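Local coordinates for OxsB protein (Bacillus megaterium, PDB 5UL3) that uses cobalamin, a [4Fe-4S] cluster and S-adenosylmethionine to carry out the oxidative ring contraction of dAMP to an oxetane aldehyde in oxetanocin A biosynthesis, at residues F605-T610 against H719-T724; K624-Y629 against G711-S716. All coordinates share one frame; numbering follows the deposited sequence.

Contact 1: F605-T610 against H719-T724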
loop_
_atom_site.group_PDB
_atom_site.type_symbol
_atom_site.label_atom_id
_atom_site.label_comp_id
_atom_site.label_asym_id
_atom_site.label_seq_id
_atom_site.Cartn_x
_atom_site.Cartn_y
_atom_site.Cartn_z
ATOM N N PHE A 605 -14.347 20.250 4.309
ATOM C CA PHE A 605 -13.869 18.968 4.809
ATOM C C PHE A 605 -14.769 18.424 5.912
ATOM O O PHE A 605 -15.124 17.241 5.905
ATOM C CB PHE A 605 -12.436 19.094 5.318
ATOM C CG PHE A 605 -11.900 17.804 5.850
ATOM C CD1 PHE A 605 -11.310 16.893 4.995
ATOM C CD2 PHE A 605 -12.040 17.475 7.187
ATOM C CE1 PHE A 605 -10.841 15.682 5.476
ATOM C CE2 PHE A 605 -11.571 16.271 7.672
ATOM C CZ PHE A 605 -10.974 15.377 6.813
ATOM N N GLY A 606 -15.136 19.270 6.875
ATOM C CA GLY A 606 -15.878 18.774 8.030
ATOM C C GLY A 606 -17.235 18.214 7.650
ATOM O O GLY A 606 -17.606 17.106 8.061
ATOM N N VAL A 607 -17.989 18.967 6.850
ATOM C CA VAL A 607 -19.318 18.529 6.434
ATOM C C VAL A 607 -19.220 17.307 5.522
ATOM O O VAL A 607 -19.966 16.336 5.683
ATOM C CB VAL A 607 -20.076 19.684 5.752
ATOM C CG1 VAL A 607 -21.408 19.209 5.235
ATOM C CG2 VAL A 607 -20.280 20.836 6.715
ATOM N N MET A 608 -18.307 17.331 4.545
ATOM C CA MET A 608 -18.210 16.180 3.647
ATOM C C MET A 608 -17.655 14.944 4.351
ATOM O O MET A 608 -18.070 13.814 4.041
ATOM C CB MET A 608 -17.365 16.524 2.419
ATOM C CG MET A 608 -18.025 17.551 1.510
ATOM S SD MET A 608 -19.799 17.321 1.235
ATOM C CE MET A 608 -19.843 15.645 0.576
ATOM N N TYR A 609 -16.735 15.121 5.303
ATOM C CA TYR A 609 -16.307 13.978 6.102
ATOM C C TYR A 609 -17.484 13.383 6.865
ATOM O O TYR A 609 -17.633 12.157 6.949
ATOM C CB TYR A 609 -15.202 14.394 7.073
ATOM C CG TYR A 609 -14.758 13.308 8.036
ATOM C CD1 TYR A 609 -13.721 12.446 7.707
ATOM C CD2 TYR A 609 -15.365 13.158 9.279
ATOM C CE1 TYR A 609 -13.305 11.456 8.586
ATOM C CE2 TYR A 609 -14.957 12.174 10.163
ATOM C CZ TYR A 609 -13.926 11.328 9.812
ATOM O OH TYR A 609 -13.515 10.347 10.688
ATOM N N THR A 610 -18.334 14.241 7.422
ATOM C CA THR A 610 -19.479 13.756 8.193
ATOM C C THR A 610 -20.466 13.000 7.306
ATOM O O THR A 610 -20.952 11.926 7.680
ATOM C CB THR A 610 -20.162 14.930 8.885
ATOM O OG1 THR A 610 -19.205 15.609 9.704
ATOM C CG2 THR A 610 -21.330 14.439 9.762
ATOM N N HIS A 719 -24.770 14.581 16.982
ATOM C CA HIS A 719 -25.268 15.672 16.140
ATOM C C HIS A 719 -24.166 16.288 15.282
ATOM O O HIS A 719 -24.113 17.502 15.092
ATOM C CB HIS A 719 -25.954 16.739 16.996
ATOM C CG HIS A 719 -27.029 16.181 17.863
ATOM N ND1 HIS A 719 -28.338 16.077 17.446
ATOM C CD2 HIS A 719 -26.981 15.636 19.101
ATOM C CE1 HIS A 719 -29.058 15.521 18.403
ATOM N NE2 HIS A 719 -28.258 15.244 19.418
ATOM N N ARG A 720 -23.306 15.436 14.726
ATOM C CA ARG A 720 -22.164 15.925 13.962
ATOM C C ARG A 720 -22.594 16.634 12.677
ATOM O O ARG A 720 -22.018 17.671 12.316
ATOM C CB ARG A 720 -21.214 14.767 13.650
ATOM C CG ARG A 720 -19.925 15.183 12.942
ATOM C CD ARG A 720 -18.960 15.874 13.892
ATOM N NE ARG A 720 -18.516 14.980 14.960
ATOM C CZ ARG A 720 -17.453 14.187 14.876
ATOM N NH1 ARG A 720 -16.719 14.173 13.770
ATOM N NH2 ARG A 720 -17.122 13.406 15.899
ATOM N N LEU A 721 -23.591 16.098 11.959
ATOM C CA LEU A 721 -24.007 16.770 10.732
ATOM C C LEU A 721 -24.662 18.112 11.043
ATOM O O LEU A 721 -24.384 19.113 10.373
ATOM C CB LEU A 721 -24.948 15.887 9.908
ATOM C CG LEU A 721 -25.267 16.434 8.508
ATOM C CD1 LEU A 721 -24.001 16.666 7.682
ATOM C CD2 LEU A 721 -26.219 15.517 7.725
ATOM N N HIS A 722 -25.529 18.160 12.052
ATOM C CA HIS A 722 -26.084 19.445 12.468
ATOM C C HIS A 722 -24.973 20.434 12.806
ATOM O O HIS A 722 -24.977 21.579 12.336
ATOM C CB HIS A 722 -27.011 19.267 13.670
ATOM C CG HIS A 722 -27.510 20.567 14.228
ATOM N ND1 HIS A 722 -26.964 21.155 15.352
ATOM C CD2 HIS A 722 -28.482 21.407 13.800
ATOM C CE1 HIS A 722 -27.590 22.292 15.600
ATOM N NE2 HIS A 722 -28.515 22.469 14.672
ATOM N N ASN A 723 -23.996 19.998 13.604
ATOM C CA ASN A 723 -22.946 20.913 14.054
ATOM C C ASN A 723 -22.071 21.379 12.895
ATOM O O ASN A 723 -21.761 22.570 12.790
ATOM C CB ASN A 723 -22.081 20.254 15.131
ATOM C CG ASN A 723 -22.832 20.027 16.439
ATOM O OD1 ASN A 723 -23.842 20.675 16.712
ATOM N ND2 ASN A 723 -22.331 19.105 17.254
ATOM N N THR A 724 -21.638 20.458 12.023
ATOM C CA THR A 724 -20.781 20.890 10.919
ATOM C C THR A 724 -21.542 21.733 9.899
ATOM O O THR A 724 -20.969 22.667 9.328
ATOM C CB THR A 724 -20.101 19.690 10.232
ATOM O OG1 THR A 724 -21.081 18.783 9.697
ATOM C CG2 THR A 724 -19.184 18.957 11.215
#
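Thr610 on one helix and Thr724 on the other face each other across two nearly antiparallel segments, whose axes come within 9.1 Å at an angle of 161°. Both hydroxyls turn back to their own helix. Thr610 OG1 binds Gly606 O at 2.7 Å, and Thr724 OG1 binds Arg720 O at 3.0 Å. In each case the backbone N of the same threonine reaches that carbonyl oxygen from the other face of its plane, so two bonds from one residue grip the oxygen. No hydrogen bond crosses between the segments. With CG2 anti to the backbone N (chi1 -57° for OG1), Thr610 turns its methyl to Arg720 CG and to Leu721 N, each 3.6 Å away. The aliphatic start of Arg720 passes obliquely over the Thr610 side chain, its CG 3.3 Å from Thr610 OG1; beyond, the chain bends at chi2 and chi3 and brings NH1 loosely toward the Tyr609 ring. One turn earlier, Val607 lays CG2 3.3 Å from Thr724 O, and also touches Thr724 CB. The backbones come closest here, Val607 CA lying 5.3 Å from Thr724 CA. Val607 and Leu721 continue inward onto Leu701, Val704 and Leu708 of helix 683-709, so the contact packs the start of helix 720-730 against helices 588-617 and 683-709 in the C-terminal helix bundle.

Contact 2: K624-Y629 against G711-S716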
loop_
_atom_site.group_PDB
_atom_site.type_symbol
_atom_site.label_atom_id
_atom_site.label_comp_id
_atom_site.label_asym_id
_atom_site.label_seq_id
_atom_site.Cartn_x
_atom_site.Cartn_y
_atom_site.Cartn_z
ATOM N N LYS A 624 -28.382 6.109 -0.441
ATOM C CA LYS A 624 -28.445 6.695 -1.770
ATOM C C LYS A 624 -28.585 8.213 -1.701
ATOM O O LYS A 624 -28.013 8.926 -2.529
ATOM C CB LYS A 624 -29.574 6.042 -2.567
ATOM C CG LYS A 624 -29.328 4.542 -2.753
ATOM C CD LYS A 624 -30.432 3.825 -3.530
ATOM C CE LYS A 624 -30.031 2.365 -3.862
ATOM N NZ LYS A 624 -30.074 1.359 -2.718
ATOM N N LYS A 625 -29.312 8.726 -0.706
ATOM C CA LYS A 625 -29.432 10.173 -0.545
ATOM C C LYS A 625 -28.074 10.805 -0.220
ATOM O O LYS A 625 -27.640 11.762 -0.882
ATOM C CB LYS A 625 -30.471 10.473 0.549
ATOM C CG LYS A 625 -30.730 11.952 0.798
ATOM C CD LYS A 625 -31.213 12.660 -0.447
ATOM C CE LYS A 625 -32.639 12.298 -0.799
ATOM N NZ LYS A 625 -33.140 13.137 -1.920
ATOM N N LEU A 626 -27.379 10.257 0.777
ATOM C CA LEU A 626 -26.055 10.752 1.145
ATOM C C LEU A 626 -25.072 10.624 -0.012
ATOM O O LEU A 626 -24.203 11.483 -0.197
ATOM C CB LEU A 626 -25.537 9.985 2.355
ATOM C CG LEU A 626 -26.329 10.183 3.652
ATOM C CD1 LEU A 626 -26.029 9.093 4.680
ATOM C CD2 LEU A 626 -26.018 11.562 4.227
ATOM N N TYR A 627 -25.173 9.544 -0.785
ATOM C CA TYR A 627 -24.290 9.402 -1.934
ATOM C C TYR A 627 -24.558 10.490 -2.960
ATOM O O TYR A 627 -23.617 11.031 -3.565
ATOM C CB TYR A 627 -24.443 8.011 -2.553
ATOM C CG TYR A 627 -23.304 7.671 -3.509
ATOM C CD1 TYR A 627 -22.107 7.165 -3.030
ATOM C CD2 TYR A 627 -23.448 7.851 -4.873
ATOM C CE1 TYR A 627 -21.066 6.848 -3.892
ATOM C CE2 TYR A 627 -22.407 7.540 -5.757
ATOM C CZ TYR A 627 -21.227 7.039 -5.253
ATOM O OH TYR A 627 -20.196 6.734 -6.113
ATOM N N SER A 628 -25.835 10.859 -3.144
ATOM C CA SER A 628 -26.155 11.895 -4.113
ATOM C C SER A 628 -25.548 13.231 -3.696
ATOM O O SER A 628 -25.120 14.010 -4.557
ATOM C CB SER A 628 -27.673 12.009 -4.312
ATOM O OG SER A 628 -28.255 12.891 -3.360
ATOM N N TYR A 629 -25.501 13.514 -2.389
ATOM C CA TYR A 629 -24.772 14.694 -1.923
ATOM C C TYR A 629 -23.307 14.624 -2.344
ATOM O O TYR A 629 -22.735 15.606 -2.823
ATOM C CB TYR A 629 -24.817 14.815 -0.410
ATOM C CG TYR A 629 -26.178 14.841 0.242
ATOM C CD1 TYR A 629 -27.289 15.371 -0.396
ATOM C CD2 TYR A 629 -26.323 14.340 1.518
ATOM C CE1 TYR A 629 -28.554 15.383 0.269
ATOM C CE2 TYR A 629 -27.533 14.346 2.164
ATOM C CZ TYR A 629 -28.642 14.871 1.540
ATOM O OH TYR A 629 -29.838 14.854 2.251
ATOM N N GLY A 711 -36.068 14.686 8.747
ATOM C CA GLY A 711 -35.922 13.285 9.075
ATOM C C GLY A 711 -35.657 12.376 7.890
ATOM O O GLY A 711 -35.748 11.156 8.039
ATOM N N ILE A 712 -35.369 12.941 6.712
ATOM C CA ILE A 712 -35.049 12.131 5.540
ATOM C C ILE A 712 -33.681 11.486 5.695
ATOM O O ILE A 712 -33.475 10.338 5.274
ATOM C CB ILE A 712 -35.173 12.996 4.276
ATOM C CG1 ILE A 712 -36.657 13.302 4.042
ATOM C CG2 ILE A 712 -34.535 12.303 3.040
ATOM C CD1 ILE A 712 -36.922 14.253 2.926
ATOM N N ILE A 713 -32.736 12.171 6.340
ATOM C CA ILE A 713 -31.496 11.530 6.757
ATOM C C ILE A 713 -31.390 11.637 8.272
ATOM O O ILE A 713 -31.982 12.519 8.902
ATOM C CB ILE A 713 -30.255 12.146 6.071
ATOM C CG1 ILE A 713 -30.133 13.619 6.427
ATOM C CG2 ILE A 713 -30.324 11.979 4.558
ATOM C CD1 ILE A 713 -28.942 14.319 5.751
ATOM N N THR A 714 -30.620 10.720 8.858
ATOM C CA THR A 714 -30.466 10.618 10.302
ATOM C C THR A 714 -29.069 11.050 10.714
ATOM O O THR A 714 -28.084 10.601 10.127
ATOM C CB THR A 714 -30.712 9.184 10.786
ATOM O OG1 THR A 714 -31.989 8.727 10.320
ATOM C CG2 THR A 714 -30.675 9.138 12.300
ATOM N N ASP A 715 -28.990 11.905 11.732
ATOM C CA ASP A 715 -27.715 12.389 12.243
ATOM C C ASP A 715 -27.077 11.354 13.154
ATOM O O ASP A 715 -27.718 10.404 13.613
ATOM C CB ASP A 715 -27.906 13.690 13.022
ATOM C CG ASP A 715 -26.702 14.627 12.917
ATOM O OD1 ASP A 715 -25.570 14.140 12.655
ATOM O OD2 ASP A 715 -26.901 15.854 13.095
ATOM N N SER A 716 -25.798 11.560 13.439
ATOM C CA SER A 716 -25.135 10.756 14.446
ATOM C C SER A 716 -25.643 11.138 15.833
ATOM O O SER A 716 -26.347 12.137 16.022
ATOM C CB SER A 716 -23.620 10.938 14.368
ATOM O OG SER A 716 -23.270 12.265 14.725
#
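Ile713 carries this contact: its two branches share the Tyr629 hydroxyl, and CG2 goes on to Lys625 while CD1 goes on to Leu626. Methyl CD1 sits at the edge of the Tyr629 ring, near its plane, 3.9 Å from Tyr629 CE2 and 3.7 Å from Tyr629 OH. Branch methyl CG2 meets Lys625 CG at 3.8 Å, where the two side chains cross at about a right angle. Leu626 CD2 adds a looser touch on Ile713 CD1 at 4.3 Å. The aliphatic part of the Lys625 side chain, bent twice (chi2 59°, chi3 73°), touches Ile712 CG2 with CE. All these contacts are apolar or van der Waals. The Tyr629 hydroxyl is hydrogen-bonded to Asp707 OD2 of helix 683-709. Lys625 O lies 3.5 Å above the Tyr629 ring plane, over its centre, while accepting bonds from Tyr629 N and from Ser628 OG. On the loop side, Ile713 is held by backbone hydrogen bonding to Asp707. Two residues before it, Gly711, with positive phi (79°), ends helix 683-709 in a Schellman motif, a classic helix C-cap, after which the CB atoms of Ile712 and Ile713 point toward helix 620-648.

Contacts 1 and 2 lie 12 Å apart, centre to centre, in the C-terminal helix bundle, and contact 2 is nested within the chain loop that contact 1 closes. They meet through Asp715 of the loop, which probably hydrogen-bonds with OD1 to the Leu721 N and with OD2 to the His722 N, both at 2.9 Å, at the start of helix 720-730. Leu721 CD2 also packs on Ile713 CD1 at 3.6 Å, which brings the packing of the two contacts together. The connection between helices 683-709 and 720-730 is thereby tied to helices 588-617 and 620-648, which are consecutive in the chain. Both contacts lie away from the annotated sites; the Tyr609 side chain is about 13 Å from the bound cobalamin.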